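Local coordinates for protein glycoside hydrolase family 43 (Halothermothrix orenii, PDB 4QQS) that hydrolyses glycosidic bonds as a thermostable five-bladed beta-propeller enzyme with alpha-L-arabinofuranosidase activity, probably acting in the breakdown of xylan, at residues A[140-145]-A[154-159]; A[54-59]-A[108-113]; A[267-272]-A[289-294]; A[180-185]-A[238-243]. All blocks are in the same frame, centred on the assembly; numbering follows the deposited sequence.

Interaction 1 (A[140-145]-A[154-159]); sequences YYVKDC and HISQIY
Tyr-159 meets both Tyr-141 and Lys-143 with its side chain. Its CB sits over one face of the Tyr-141 ring, a CH-pi contact with Tyr-159 CB 4.0 Å from the Tyr-141 ring centroid. CG is anti to the carbonyl carbon (chi1 -73°), and from there the ring runs on toward Lys-143. Tyr-159 CE1 touches Lys-143 CB and CD, each at 3.7 Å. At the tip, Tyr-159 OH donates to Gln-157 OE1 (2.8 Å) from above the amide plane, and a water links OH to Lys-143 NZ. With an alanine here, the extended Lys-143 chain would probably lose the ring it lies against, and Gln-157 OE1 would keep Asn-148 but lose the phenol. The two strands are antiparallel neighbours in one blade of the beta-propeller. Tyr-141 and Tyr-159 form a hydrogen-bonded pair, with Tyr-159 N 2.8 Å from Tyr-141 O. On the other face of the sheet, Val-142 CG2 packs on Ile-158 CG1 at 3.9 Å. Val-142 also neighbours Asp-126 and Glu-195, the latter the predicted proton donor. Past Lys-143, where the strand ends, Ser-156 OG accepts from Cys-145 N at 2.9 Å and donates to a water held by Asp-144 OD1; Asp-144 OD2 bonds to Ser-146 OG.

Interaction 2 (A[54-59]-A[108-113]); sequences GLALDS and GPFKNI
Phe-110 grips the carbonyl of Ala-56 in two ways. Its backbone N donates to Ala-56 O at 2.9 Å in a nearly straight bond (168°). Its ring edge comes to the same oxygen, with Phe-110 CD1 3.3 Å from Ala-56 O and the oxygen in the ring plane. CD1 also lies against Ala-56 CB. Leu-57 closes the tight side. Its CG is anti to the backbone N (chi1 177°), which carries the CD2 methyl to 3.8 Å from Phe-110 CB. The two side chains cross at about a right angle. Phe-83 and Met-85 of strand 82-90 pack on the Phe-110 ring as well. The contact joins the outermost strands of two successive four-stranded propeller sheets, 51-58 and 111-112. Ala-56 and Leu-57 both face Phe-39 and form a classic beta bulge at the corner of the chain. Gly-108 CA comes near Ala-56 O, and a CB there would run into that oxygen. The other side is looser and wetter. A water bridges Asp-58 N and Phe-110 O, accepting from the first at 2.9 Å and donating to the second at 2.8 Å. Asn-64 ND2 bonds to Phe-110 O too. Asn-112 only brushes Leu-57: its OD1 lies 4.2 Å from Leu-57 CD2 and is hydrogen-bonded to Tyr-87 OH. Pro-109, after a cis peptide bond, is exposed and adds just a CA-H contact to Ala-56 O.

Interaction 3 (A[267-272]-A[289-294]); sequences ELFVVY and IDRLYF
Arg-291 holds Glu-267 side-on with two nitrogens, across the antiparallel hairpin of strands 268-275 and 285-295 in a propeller blade. NE of Arg-291 meets Glu-267 OE1 at 2.9 Å, and NH2 of Arg-291 meets Glu-267 OE2 at 2.9 Å. The salt bridge is twisted, with carboxylate and guanidinium planes 55° apart. OE1 lies in the guanidinium plane, but NE approaches it from above the carboxylate. Phe-269 runs beside Arg-291, pointing the same way, and its CZ stands 3.7 Å above the centre of the guanidinium. Ring and guanidinium planes are 64° apart. Pro-310 O takes Arg-291 NH1, and Arg-313 N is a second donor to Glu-267 OE2. With a leucine in place of Arg-291, Glu-267 would probably lose its charge partner, and the Phe-269 ring the group against its CZ. Phe-269 CD2 also packs on Ile-289 CD1 at 4.0 Å. Backbone bonds join Val-270 and Asp-290 in both directions. In Tyr-272, CG lies between the backbone N and the carbonyl carbon (chi1 62°), and the ring passes Ile-289 toward Asp-290. Asp-290 OD1 is taken by Tyr-5 and Thr-305, while Tyr-272 OH donates to Asp-290 OD2 at 2.6 Å, on the anti side of the carboxylate.

Interaction 4 (A[180-185]-A[238-243]); sequences PSQDWE and SGNPIL
Trp-184 and Pro-241 face each other from two loops whose backbones stay apart, the CA atoms of Trp-184 and Pro-241 being 7.3 Å from each other. This is loop-to-loop packing at the surface of the propeller, with a short 3-10 turn at 183-184 on one side and a cis peptide before Pro-241 on the other. Pro-241 CB makes a CH-pi contact over the six-membered ring of Trp-184, 3.9 Å from its centroid. Glu-185 CG lies on the opposite face. Gln-182 OE1 takes two donors. Asn-240 ND2 meets it at 3.0 Å, in the carbonyl plane on a lone pair and nearly straight (172°), with the two amide planes 83° apart. Trp-184 NE1 comes from above the Gln-182 amide plane at 2.8 Å from Gln-182 OE1. Asn-240 OD1 is held by Tyr-224 N, which fixes the amide. Besides Lys-236, Glu-185 OE1 receives Ser-181 N and Gln-182 N from opposite faces of its carboxylate, each N at 2.8 Å from OE1.

Interactions 1 and 3 are buried pairings of antiparallel strands, each within one sheet, on opposite sides of the chain's centre. Interaction 2 is partly buried and joins two different sheets, while interaction 4 joins two loops at the surface. The strand pairs rest on backbone bonds. Both add aromatic contacts and bridging waters; interaction 3 alone of the four has a salt bridge across its segments. Interaction 2 has a single direct hydrogen bond, and interaction 4 relies on side-chain amides and an indole. Interaction 4 touches both strand pairs: Pro-180 packs on Ile-155 and Ser-156, and Leu-243 packs on Tyr-272. Interaction 2 stands alone, its nearest atoms about 15 Å from those of interaction 3.

Interaction 1 (A[140-145]-A[154-159])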
loop_
_atom_site.group_PDB
_atom_site.type_symbol
_atom_site.label_atom_id
_atom_site.label_comp_id
_atom_site.label_asym_id
_atom_site.label_seq_id
_atom_site.Cartn_x
_atom_site.Cartn_y
_atom_site.Cartn_z
ATOM N N TYR A 140 -9.102 2.663 4.857
ATOM C CA TYR A 140 -9.444 2.045 3.581
ATOM C C TYR A 140 -8.895 0.634 3.653
ATOM O O TYR A 140 -7.785 0.437 4.104
ATOM C CB TYR A 140 -8.783 2.831 2.426
ATOM C CG TYR A 140 -9.310 4.230 2.316
ATOM C CD1 TYR A 140 -8.802 5.255 3.098
ATOM C CD2 TYR A 140 -10.348 4.529 1.461
ATOM C CE1 TYR A 140 -9.338 6.532 3.045
ATOM C CE2 TYR A 140 -10.882 5.807 1.384
ATOM C CZ TYR A 140 -10.378 6.810 2.186
ATOM O OH TYR A 140 -10.887 8.076 2.183
ATOM N N TYR A 141 -9.679 -0.352 3.238
ATOM C CA TYR A 141 -9.237 -1.731 3.358
ATOM C C TYR A 141 -9.927 -2.589 2.317
ATOM O O TYR A 141 -10.911 -2.186 1.712
ATOM C CB TYR A 141 -9.497 -2.262 4.771
ATOM C CG TYR A 141 -10.945 -2.192 5.204
ATOM C CD1 TYR A 141 -11.808 -3.244 4.987
ATOM C CD2 TYR A 141 -11.458 -1.060 5.821
ATOM C CE1 TYR A 141 -13.132 -3.184 5.388
ATOM C CE2 TYR A 141 -12.788 -0.988 6.217
ATOM C CZ TYR A 141 -13.617 -2.056 6.006
ATOM O OH TYR A 141 -14.950 -2.029 6.378
ATOM N N VAL A 142 -9.398 -3.788 2.126
ATOM C CA VAL A 142 -9.877 -4.694 1.100
ATOM C C VAL A 142 -10.644 -5.854 1.722
ATOM O O VAL A 142 -10.151 -6.529 2.626
ATOM C CB VAL A 142 -8.706 -5.246 0.275
ATOM C CG1 VAL A 142 -9.163 -6.318 -0.692
ATOM C CG2 VAL A 142 -8.026 -4.101 -0.484
ATOM N N LYS A 143 -11.857 -6.069 1.216
ATOM C CA LYS A 143 -12.625 -7.291 1.453
ATOM C C LYS A 143 -12.168 -8.265 0.377
ATOM O O LYS A 143 -12.479 -8.105 -0.787
ATOM C CB LYS A 143 -14.122 -6.982 1.370
ATOM C CG LYS A 143 -15.042 -8.103 1.820
ATOM C CD LYS A 143 -16.521 -7.680 1.736
ATOM C CE LYS A 143 -17.425 -8.670 2.439
ATOM N NZ LYS A 143 -18.857 -8.433 2.221
ATOM N N ASP A 144 -11.319 -9.209 0.798
ATOM C CA ASP A 144 -10.498 -9.977 -0.122
ATOM C C ASP A 144 -11.266 -11.033 -0.911
ATOM O O ASP A 144 -12.130 -11.738 -0.381
ATOM C CB ASP A 144 -9.370 -10.642 0.665
ATOM C CG ASP A 144 -8.362 -11.342 -0.225
ATOM O OD1 ASP A 144 -7.581 -10.644 -0.902
ATOM O OD2 ASP A 144 -8.358 -12.593 -0.223
ATOM N N CYS A 145 -10.908 -11.149 -2.188
ATOM C CA CYS A 145 -11.484 -12.122 -3.114
ATOM C C CYS A 145 -11.521 -13.560 -2.608
ATOM O O CYS A 145 -12.407 -14.302 -3.021
ATOM C CB CYS A 145 -10.721 -12.066 -4.437
ATOM S SG CYS A 145 -8.978 -12.432 -4.299
ATOM N N HIS A 154 -14.974 -14.053 -7.821
ATOM C CA HIS A 154 -14.175 -13.829 -6.615
ATOM C C HIS A 154 -13.568 -12.451 -6.759
ATOM O O HIS A 154 -12.759 -12.227 -7.663
ATOM C CB HIS A 154 -13.051 -14.856 -6.497
ATOM C CG HIS A 154 -13.477 -16.175 -5.929
ATOM N ND1 HIS A 154 -14.056 -17.161 -6.691
ATOM C CD2 HIS A 154 -13.389 -16.682 -4.675
ATOM C CE1 HIS A 154 -14.308 -18.221 -5.942
ATOM N NE2 HIS A 154 -13.908 -17.958 -4.712
ATOM N N ILE A 155 -13.959 -11.519 -5.896
ATOM C CA ILE A 155 -13.696 -10.110 -6.146
ATOM C C ILE A 155 -13.184 -9.403 -4.904
ATOM O O ILE A 155 -13.783 -9.502 -3.829
ATOM C CB ILE A 155 -14.974 -9.422 -6.723
ATOM C CG1 ILE A 155 -14.697 -7.987 -7.158
ATOM C CG2 ILE A 155 -16.150 -9.516 -5.772
ATOM C CD1 ILE A 155 -15.776 -7.432 -8.091
ATOM N N SER A 156 -12.055 -8.713 -5.057
ATOM C CA SER A 156 -11.539 -7.841 -4.013
ATOM C C SER A 156 -12.096 -6.441 -4.189
ATOM O O SER A 156 -11.948 -5.835 -5.254
ATOM C CB SER A 156 -10.012 -7.811 -4.016
ATOM O OG SER A 156 -9.490 -9.034 -3.525
ATOM N N GLN A 157 -12.770 -5.955 -3.151
ATOM C CA GLN A 157 -13.386 -4.629 -3.113
ATOM C C GLN A 157 -12.708 -3.774 -2.051
ATOM O O GLN A 157 -12.299 -4.299 -1.012
ATOM C CB GLN A 157 -14.857 -4.747 -2.715
ATOM C CG GLN A 157 -15.717 -5.653 -3.562
ATOM C CD GLN A 157 -17.093 -5.776 -2.938
ATOM O OE1 GLN A 157 -17.218 -6.236 -1.805
ATOM N NE2 GLN A 157 -18.119 -5.306 -3.638
ATOM N N ILE A 158 -12.616 -2.467 -2.298
ATOM C CA ILE A 158 -12.104 -1.539 -1.300
ATOM C C ILE A 158 -13.251 -0.825 -0.605
ATOM O O ILE A 158 -14.089 -0.223 -1.274
ATOM C CB ILE A 158 -11.128 -0.532 -1.929
ATOM C CG1 ILE A 158 -9.883 -1.260 -2.444
ATOM C CG2 ILE A 158 -10.732 0.558 -0.929
ATOM C CD1 ILE A 158 -9.029 -0.443 -3.409
ATOM N N TYR A 159 -13.263 -0.930 0.722
ATOM C CA TYR A 159 -14.203 -0.256 1.594
ATOM C C TYR A 159 -13.485 0.836 2.370
ATOM O O TYR A 159 -12.266 0.825 2.517
ATOM C CB TYR A 159 -14.836 -1.262 2.575
ATOM C CG TYR A 159 -15.836 -2.175 1.925
ATOM C CD1 TYR A 159 -15.424 -3.310 1.233
ATOM C CD2 TYR A 159 -17.194 -1.899 1.976
ATOM C CE1 TYR A 159 -16.317 -4.141 0.605
ATOM C CE2 TYR A 159 -18.109 -2.735 1.346
ATOM C CZ TYR A 159 -17.661 -3.849 0.665
ATOM O OH TYR A 159 -18.575 -4.667 0.043
HETATM O O HOH W 1 -20.264 -6.011 1.848
HETATM O O HOH W 2 -7.176 -8.419 -2.503
#

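Interaction 2 (A[54-59]-A[108-113])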
loop_
_atom_site.group_PDB
_atom_site.type_symbol
_atom_site.label_atom_id
_atom_site.label_comp_id
_atom_site.label_asym_id
_atom_site.label_seq_id
_atom_site.Cartn_x
_atom_site.Cartn_y
_atom_site.Cartn_z
ATOM N N GLY A 54 16.201 -4.819 9.961
ATOM C CA GLY A 54 15.607 -5.899 10.732
ATOM C C GLY A 54 14.092 -5.902 10.744
ATOM O O GLY A 54 13.443 -5.216 9.956
ATOM N N LEU A 55 13.519 -6.701 11.639
ATOM C CA LEU A 55 12.064 -6.800 11.743
ATOM C C LEU A 55 11.510 -5.688 12.622
ATOM O O LEU A 55 11.710 -5.677 13.837
ATOM C CB LEU A 55 11.625 -8.160 12.297
ATOM C CG LEU A 55 11.896 -9.393 11.433
ATOM C CD1 LEU A 55 11.455 -10.658 12.160
ATOM C CD2 LEU A 55 11.218 -9.302 10.083
ATOM N N ALA A 56 10.775 -4.774 12.005
ATOM C CA ALA A 56 10.059 -3.742 12.749
ATOM C C ALA A 56 8.913 -4.330 13.562
ATOM O O ALA A 56 8.654 -3.899 14.681
ATOM C CB ALA A 56 9.521 -2.697 11.788
ATOM N N LEU A 57 8.218 -5.297 12.973
ATOM C CA LEU A 57 7.154 -6.048 13.632
ATOM C C LEU A 57 7.525 -7.521 13.496
ATOM O O LEU A 57 7.740 -8.024 12.392
ATOM C CB LEU A 57 5.805 -5.741 12.964
ATOM C CG LEU A 57 4.452 -6.372 13.300
ATOM C CD1 LEU A 57 4.427 -7.877 13.116
ATOM C CD2 LEU A 57 4.022 -5.992 14.683
ATOM N N ASP A 58 7.628 -8.188 14.635
ATOM C CA ASP A 58 7.937 -9.598 14.697
ATOM C C ASP A 58 6.821 -10.237 15.496
ATOM O O ASP A 58 6.659 -9.936 16.673
ATOM C CB ASP A 58 9.293 -9.784 15.393
ATOM C CG ASP A 58 9.781 -11.223 15.384
ATOM O OD1 ASP A 58 9.045 -12.104 14.893
ATOM O OD2 ASP A 58 10.903 -11.474 15.891
ATOM N N SER A 59 6.036 -11.109 14.881
ATOM C CA SER A 59 4.979 -11.769 15.618
ATOM C C SER A 59 5.546 -12.654 16.726
ATOM O O SER A 59 4.813 -12.985 17.654
ATOM C CB SER A 59 4.076 -12.576 14.685
ATOM O OG SER A 59 4.771 -13.647 14.070
ATOM N N GLY A 108 10.886 0.100 15.390
ATOM C CA GLY A 108 10.282 -0.884 16.262
ATOM C C GLY A 108 11.022 -1.041 17.579
ATOM O O GLY A 108 11.890 -0.233 17.911
ATOM N N PRO A 109 10.686 -2.083 18.346
ATOM C CA PRO A 109 9.693 -3.102 18.007
ATOM C C PRO A 109 8.268 -2.581 18.104
ATOM O O PRO A 109 7.912 -1.885 19.052
ATOM C CB PRO A 109 9.937 -4.188 19.055
ATOM C CG PRO A 109 10.481 -3.457 20.230
ATOM C CD PRO A 109 11.301 -2.341 19.661
ATOM N N PHE A 110 7.454 -2.929 17.116
ATOM C CA PHE A 110 6.033 -2.653 17.176
ATOM C C PHE A 110 5.340 -3.730 18.008
ATOM O O PHE A 110 5.653 -4.924 17.897
ATOM C CB PHE A 110 5.434 -2.586 15.765
ATOM C CG PHE A 110 5.721 -1.289 15.057
ATOM C CD1 PHE A 110 6.963 -1.033 14.499
ATOM C CD2 PHE A 110 4.751 -0.306 14.961
ATOM C CE1 PHE A 110 7.223 0.174 13.867
ATOM C CE2 PHE A 110 5.007 0.886 14.323
ATOM C CZ PHE A 110 6.242 1.126 13.783
ATOM N N LYS A 111 4.414 -3.290 18.853
ATOM C CA LYS A 111 3.653 -4.188 19.706
ATOM C C LYS A 111 2.173 -4.080 19.375
ATOM O O LYS A 111 1.632 -2.980 19.210
ATOM C CB LYS A 111 3.877 -3.870 21.182
ATOM C CG LYS A 111 3.296 -2.568 21.657
ATOM C CD LYS A 111 3.510 -2.388 23.149
ATOM C CE LYS A 111 2.807 -1.142 23.651
ATOM N NZ LYS A 111 2.945 -0.976 25.118
ATOM N N ASN A 112 1.505 -5.221 19.273
ATOM C CA ASN A 112 0.082 -5.221 18.972
ATOM C C ASN A 112 -0.699 -4.479 20.033
ATOM O O ASN A 112 -0.474 -4.652 21.233
ATOM C CB ASN A 112 -0.439 -6.650 18.881
ATOM C CG ASN A 112 0.084 -7.377 17.669
ATOM O OD1 ASN A 112 0.376 -6.760 16.641
ATOM N ND2 ASN A 112 0.201 -8.696 17.771
ATOM N N ILE A 113 -1.628 -3.651 19.574
ATOM C CA ILE A 113 -2.577 -3.005 20.459
ATOM C C ILE A 113 -4.015 -3.482 20.246
ATOM O O ILE A 113 -4.765 -3.535 21.212
ATOM C CB ILE A 113 -2.431 -1.468 20.495
ATOM C CG1 ILE A 113 -2.749 -0.836 19.147
ATOM C CG2 ILE A 113 -1.018 -1.100 21.010
ATOM C CD1 ILE A 113 -2.641 0.682 19.151
HETATM O O HOH W 3 7.712 -6.598 17.012
#

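Interaction 3 (A[267-272]-A[289-294])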
loop_
_atom_site.group_PDB
_atom_site.type_symbol
_atom_site.label_atom_id
_atom_site.label_comp_id
_atom_site.label_asym_id
_atom_site.label_seq_id
_atom_site.Cartn_x
_atom_site.Cartn_y
_atom_site.Cartn_z
ATOM N N GLU A 267 8.749 17.731 -4.147
ATOM C CA GLU A 267 8.149 16.896 -5.184
ATOM C C GLU A 267 7.756 15.539 -4.604
ATOM O O GLU A 267 8.393 15.034 -3.689
ATOM C CB GLU A 267 9.094 16.731 -6.386
ATOM C CG GLU A 267 10.397 16.044 -6.040
ATOM C CD GLU A 267 11.348 15.864 -7.206
ATOM O OE1 GLU A 267 11.014 16.241 -8.350
ATOM O OE2 GLU A 267 12.454 15.342 -6.960
ATOM N N LEU A 268 6.701 14.962 -5.165
ATOM C CA LEU A 268 6.190 13.669 -4.742
ATOM C C LEU A 268 6.824 12.531 -5.537
ATOM O O LEU A 268 7.128 12.655 -6.731
ATOM C CB LEU A 268 4.672 13.609 -4.920
ATOM C CG LEU A 268 3.833 14.589 -4.093
ATOM C CD1 LEU A 268 2.361 14.409 -4.434
ATOM C CD2 LEU A 268 4.070 14.410 -2.583
ATOM N N PHE A 269 6.992 11.409 -4.840
ATOM C CA PHE A 269 7.380 10.145 -5.447
ATOM C C PHE A 269 6.356 9.071 -5.123
ATOM O O PHE A 269 5.920 8.930 -3.977
ATOM C CB PHE A 269 8.756 9.688 -4.950
ATOM C CG PHE A 269 9.889 10.354 -5.677
ATOM C CD1 PHE A 269 10.296 11.635 -5.335
ATOM C CD2 PHE A 269 10.501 9.726 -6.743
ATOM C CE1 PHE A 269 11.300 12.268 -6.040
ATOM C CE2 PHE A 269 11.499 10.366 -7.455
ATOM C CZ PHE A 269 11.894 11.631 -7.097
ATOM N N VAL A 270 6.015 8.297 -6.147
ATOM C CA VAL A 270 5.329 7.037 -5.963
ATOM C C VAL A 270 6.386 5.960 -5.717
ATOM O O VAL A 270 7.434 5.938 -6.370
ATOM C CB VAL A 270 4.432 6.691 -7.194
ATOM C CG1 VAL A 270 5.214 6.628 -8.510
ATOM C CG2 VAL A 270 3.678 5.413 -6.965
ATOM N N VAL A 271 6.117 5.104 -4.737
ATOM C CA VAL A 271 6.975 3.987 -4.382
ATOM C C VAL A 271 6.158 2.738 -4.679
ATOM O O VAL A 271 5.065 2.583 -4.154
ATOM C CB VAL A 271 7.379 4.020 -2.904
ATOM C CG1 VAL A 271 8.332 2.873 -2.618
ATOM C CG2 VAL A 271 8.012 5.375 -2.530
ATOM N N TYR A 272 6.659 1.867 -5.547
ATOM C CA TYR A 272 5.869 0.764 -6.072
ATOM C C TYR A 272 6.748 -0.447 -6.321
ATOM O O TYR A 272 7.964 -0.320 -6.469
ATOM C CB TYR A 272 5.143 1.185 -7.366
ATOM C CG TYR A 272 6.066 1.582 -8.495
ATOM C CD1 TYR A 272 6.636 2.849 -8.555
ATOM C CD2 TYR A 272 6.377 0.676 -9.492
ATOM C CE1 TYR A 272 7.497 3.206 -9.594
ATOM C CE2 TYR A 272 7.229 1.026 -10.543
ATOM C CZ TYR A 272 7.794 2.284 -10.584
ATOM O OH TYR A 272 8.640 2.580 -11.631
ATOM N N ILE A 289 10.972 3.687 -7.382
ATOM C CA ILE A 289 10.392 5.006 -7.168
ATOM C C ILE A 289 10.265 5.735 -8.495
ATOM O O ILE A 289 11.035 5.492 -9.433
ATOM C CB ILE A 289 11.211 5.866 -6.170
ATOM C CG1 ILE A 289 12.569 6.274 -6.752
ATOM C CG2 ILE A 289 11.357 5.125 -4.833
ATOM C CD1 ILE A 289 13.370 7.149 -5.825
ATOM N N ASP A 290 9.305 6.647 -8.591
ATOM C CA ASP A 290 9.250 7.546 -9.736
ATOM C C ASP A 290 8.438 8.782 -9.371
ATOM O O ASP A 290 7.680 8.791 -8.403
ATOM C CB ASP A 290 8.676 6.850 -10.993
ATOM C CG ASP A 290 9.737 6.149 -11.846
ATOM O OD1 ASP A 290 10.797 6.759 -12.128
ATOM O OD2 ASP A 290 9.476 4.994 -12.282
ATOM N N ARG A 291 8.614 9.839 -10.156
ATOM C CA ARG A 291 7.968 11.111 -9.883
ATOM C C ARG A 291 6.472 11.058 -10.156
ATOM O O ARG A 291 6.042 10.531 -11.174
ATOM C CB ARG A 291 8.632 12.219 -10.700
ATOM C CG ARG A 291 10.001 12.571 -10.145
ATOM C CD ARG A 291 10.741 13.650 -10.966
ATOM N NE ARG A 291 11.846 14.167 -10.156
ATOM C CZ ARG A 291 13.054 13.622 -10.046
ATOM N NH1 ARG A 291 13.425 12.598 -10.801
ATOM N NH2 ARG A 291 13.912 14.134 -9.180
ATOM N N LEU A 292 5.721 11.632 -9.219
ATOM C CA LEU A 292 4.267 11.690 -9.232
ATOM C C LEU A 292 3.878 13.164 -9.198
ATOM O O LEU A 292 4.450 13.928 -8.423
ATOM C CB LEU A 292 3.747 11.002 -7.970
ATOM C CG LEU A 292 2.242 10.885 -7.812
ATOM C CD1 LEU A 292 1.697 9.864 -8.797
ATOM C CD2 LEU A 292 1.895 10.473 -6.403
ATOM N N TYR A 293 2.926 13.579 -10.025
ATOM C CA TYR A 293 2.554 14.994 -10.087
ATOM C C TYR A 293 1.146 15.145 -10.637
ATOM O O TYR A 293 0.607 14.233 -11.245
ATOM C CB TYR A 293 3.555 15.780 -10.948
ATOM C CG TYR A 293 3.598 15.346 -12.401
ATOM C CD1 TYR A 293 4.298 14.214 -12.787
ATOM C CD2 TYR A 293 2.953 16.082 -13.394
ATOM C CE1 TYR A 293 4.353 13.813 -14.112
ATOM C CE2 TYR A 293 3.019 15.701 -14.725
ATOM C CZ TYR A 293 3.716 14.560 -15.084
ATOM O OH TYR A 293 3.774 14.151 -16.401
ATOM N N PHE A 294 0.573 16.320 -10.426
ATOM C CA PHE A 294 -0.721 16.671 -10.967
ATOM C C PHE A 294 -0.548 17.665 -12.117
ATOM O O PHE A 294 0.263 18.595 -12.043
ATOM C CB PHE A 294 -1.587 17.305 -9.882
ATOM C CG PHE A 294 -1.968 16.359 -8.764
ATOM C CD1 PHE A 294 -1.153 16.184 -7.651
ATOM C CD2 PHE A 294 -3.160 15.662 -8.813
ATOM C CE1 PHE A 294 -1.520 15.329 -6.623
ATOM C CE2 PHE A 294 -3.530 14.816 -7.778
ATOM C CZ PHE A 294 -2.712 14.644 -6.692
HETATM O O HOH W 4 5.089 16.321 -7.177
#

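Interaction 4 (A[180-185]-A[238-243])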
loop_
_atom_site.group_PDB
_atom_site.type_symbol
_atom_site.label_atom_id
_atom_site.label_comp_id
_atom_site.label_asym_id
_atom_site.label_seq_id
_atom_site.Cartn_x
_atom_site.Cartn_y
_atom_site.Cartn_z
ATOM N N PRO A 180 -13.689 -3.642 -8.963
ATOM C CA PRO A 180 -13.415 -3.759 -10.394
ATOM C C PRO A 180 -14.614 -3.377 -11.256
ATOM O O PRO A 180 -15.726 -3.890 -11.068
ATOM C CB PRO A 180 -13.010 -5.230 -10.538
ATOM C CG PRO A 180 -12.287 -5.489 -9.243
ATOM C CD PRO A 180 -13.090 -4.755 -8.201
ATOM N N SER A 181 -14.371 -2.480 -12.208
ATOM C CA SER A 181 -15.448 -1.871 -12.971
ATOM C C SER A 181 -15.010 -1.385 -14.350
ATOM O O SER A 181 -15.822 -1.388 -15.269
ATOM C CB SER A 181 -16.088 -0.727 -12.173
ATOM O OG SER A 181 -15.168 0.315 -11.956
ATOM N N GLN A 182 -13.759 -0.980 -14.513
ATOM C CA GLN A 182 -13.260 -0.471 -15.789
ATOM C C GLN A 182 -12.649 -1.601 -16.605
ATOM O O GLN A 182 -12.142 -2.574 -16.051
ATOM C CB GLN A 182 -12.193 0.609 -15.548
ATOM C CG GLN A 182 -12.700 1.849 -14.854
ATOM C CD GLN A 182 -11.612 2.882 -14.669
ATOM O OE1 GLN A 182 -10.622 2.639 -13.991
ATOM N NE2 GLN A 182 -11.769 4.022 -15.309
ATOM N N ASP A 183 -12.659 -1.447 -17.922
ATOM C CA ASP A 183 -12.163 -2.495 -18.801
ATOM C C ASP A 183 -10.738 -2.927 -18.476
ATOM O O ASP A 183 -10.441 -4.110 -18.556
ATOM C CB ASP A 183 -12.260 -2.074 -20.270
ATOM C CG ASP A 183 -13.660 -2.009 -20.740
ATOM O OD1 ASP A 183 -14.196 -3.084 -21.075
ATOM O OD2 ASP A 183 -14.220 -0.891 -20.742
ATOM N N TRP A 184 -9.861 -1.985 -18.128
ATOM C CA TRP A 184 -8.458 -2.338 -17.872
ATOM C C TRP A 184 -8.278 -3.232 -16.640
ATOM O O TRP A 184 -7.198 -3.780 -16.454
ATOM C CB TRP A 184 -7.568 -1.078 -17.733
ATOM C CG TRP A 184 -7.723 -0.378 -16.429
ATOM C CD1 TRP A 184 -8.715 0.509 -16.097
ATOM C CD2 TRP A 184 -6.909 -0.508 -15.253
ATOM N NE1 TRP A 184 -8.570 0.932 -14.804
ATOM C CE2 TRP A 184 -7.474 0.324 -14.260
ATOM C CE3 TRP A 184 -5.770 -1.249 -14.929
ATOM C CZ2 TRP A 184 -6.914 0.461 -12.995
ATOM C CZ3 TRP A 184 -5.243 -1.121 -13.659
ATOM C CH2 TRP A 184 -5.807 -0.272 -12.716
ATOM N N GLU A 185 -9.328 -3.368 -15.824
ATOM C CA GLU A 185 -9.256 -4.068 -14.537
ATOM C C GLU A 185 -9.676 -5.527 -14.613
ATOM O O GLU A 185 -9.970 -6.131 -13.585
ATOM C CB GLU A 185 -10.140 -3.368 -13.508
ATOM C CG GLU A 185 -9.757 -1.927 -13.323
ATOM C CD GLU A 185 -10.650 -1.188 -12.351
ATOM O OE1 GLU A 185 -11.892 -1.136 -12.486
ATOM O OE2 GLU A 185 -10.110 -0.639 -11.391
ATOM N N SER A 238 -10.763 8.174 -16.010
ATOM C CA SER A 238 -11.068 7.526 -17.274
ATOM C C SER A 238 -9.827 7.011 -17.998
ATOM O O SER A 238 -9.909 6.062 -18.780
ATOM C CB SER A 238 -11.810 8.495 -18.177
ATOM O OG SER A 238 -10.943 9.552 -18.566
ATOM N N GLY A 239 -8.676 7.635 -17.738
ATOM C CA GLY A 239 -7.431 7.277 -18.387
ATOM C C GLY A 239 -6.590 6.252 -17.653
ATOM O O GLY A 239 -5.430 6.064 -17.998
ATOM N N ASN A 240 -7.152 5.579 -16.653
ATOM C CA ASN A 240 -6.429 4.518 -15.960
ATOM C C ASN A 240 -6.011 3.415 -16.935
ATOM O O ASN A 240 -6.673 3.172 -17.938
ATOM C CB ASN A 240 -7.328 3.885 -14.910
ATOM C CG ASN A 240 -7.426 4.681 -13.617
ATOM O OD1 ASN A 240 -6.550 5.484 -13.282
ATOM N ND2 ASN A 240 -8.483 4.420 -12.857
ATOM N N PRO A 241 -4.913 2.719 -16.633
ATOM C CA PRO A 241 -4.026 2.906 -15.485
ATOM C C PRO A 241 -3.052 4.061 -15.698
ATOM O O PRO A 241 -2.703 4.407 -16.831
ATOM C CB PRO A 241 -3.269 1.572 -15.424
ATOM C CG PRO A 241 -3.195 1.143 -16.857
ATOM C CD PRO A 241 -4.516 1.563 -17.453
ATOM N N ILE A 242 -2.588 4.630 -14.588
ATOM C CA ILE A 242 -1.568 5.675 -14.620
ATOM C C ILE A 242 -0.145 5.133 -14.532
ATOM O O ILE A 242 0.797 5.857 -14.854
ATOM C CB ILE A 242 -1.812 6.765 -13.554
ATOM C CG1 ILE A 242 -1.627 6.230 -12.139
ATOM C CG2 ILE A 242 -3.191 7.375 -13.744
ATOM C CD1 ILE A 242 -1.614 7.352 -11.100
ATOM N N LEU A 243 0.014 3.875 -14.132
ATOM C CA LEU A 243 1.328 3.260 -14.074
ATOM C C LEU A 243 1.140 1.804 -14.464
ATOM O O LEU A 243 0.424 1.047 -13.795
ATOM C CB LEU A 243 1.933 3.426 -12.689
ATOM C CG LEU A 243 3.415 3.067 -12.586
ATOM C CD1 LEU A 243 4.286 3.930 -13.494
ATOM C CD2 LEU A 243 3.891 3.194 -11.146
#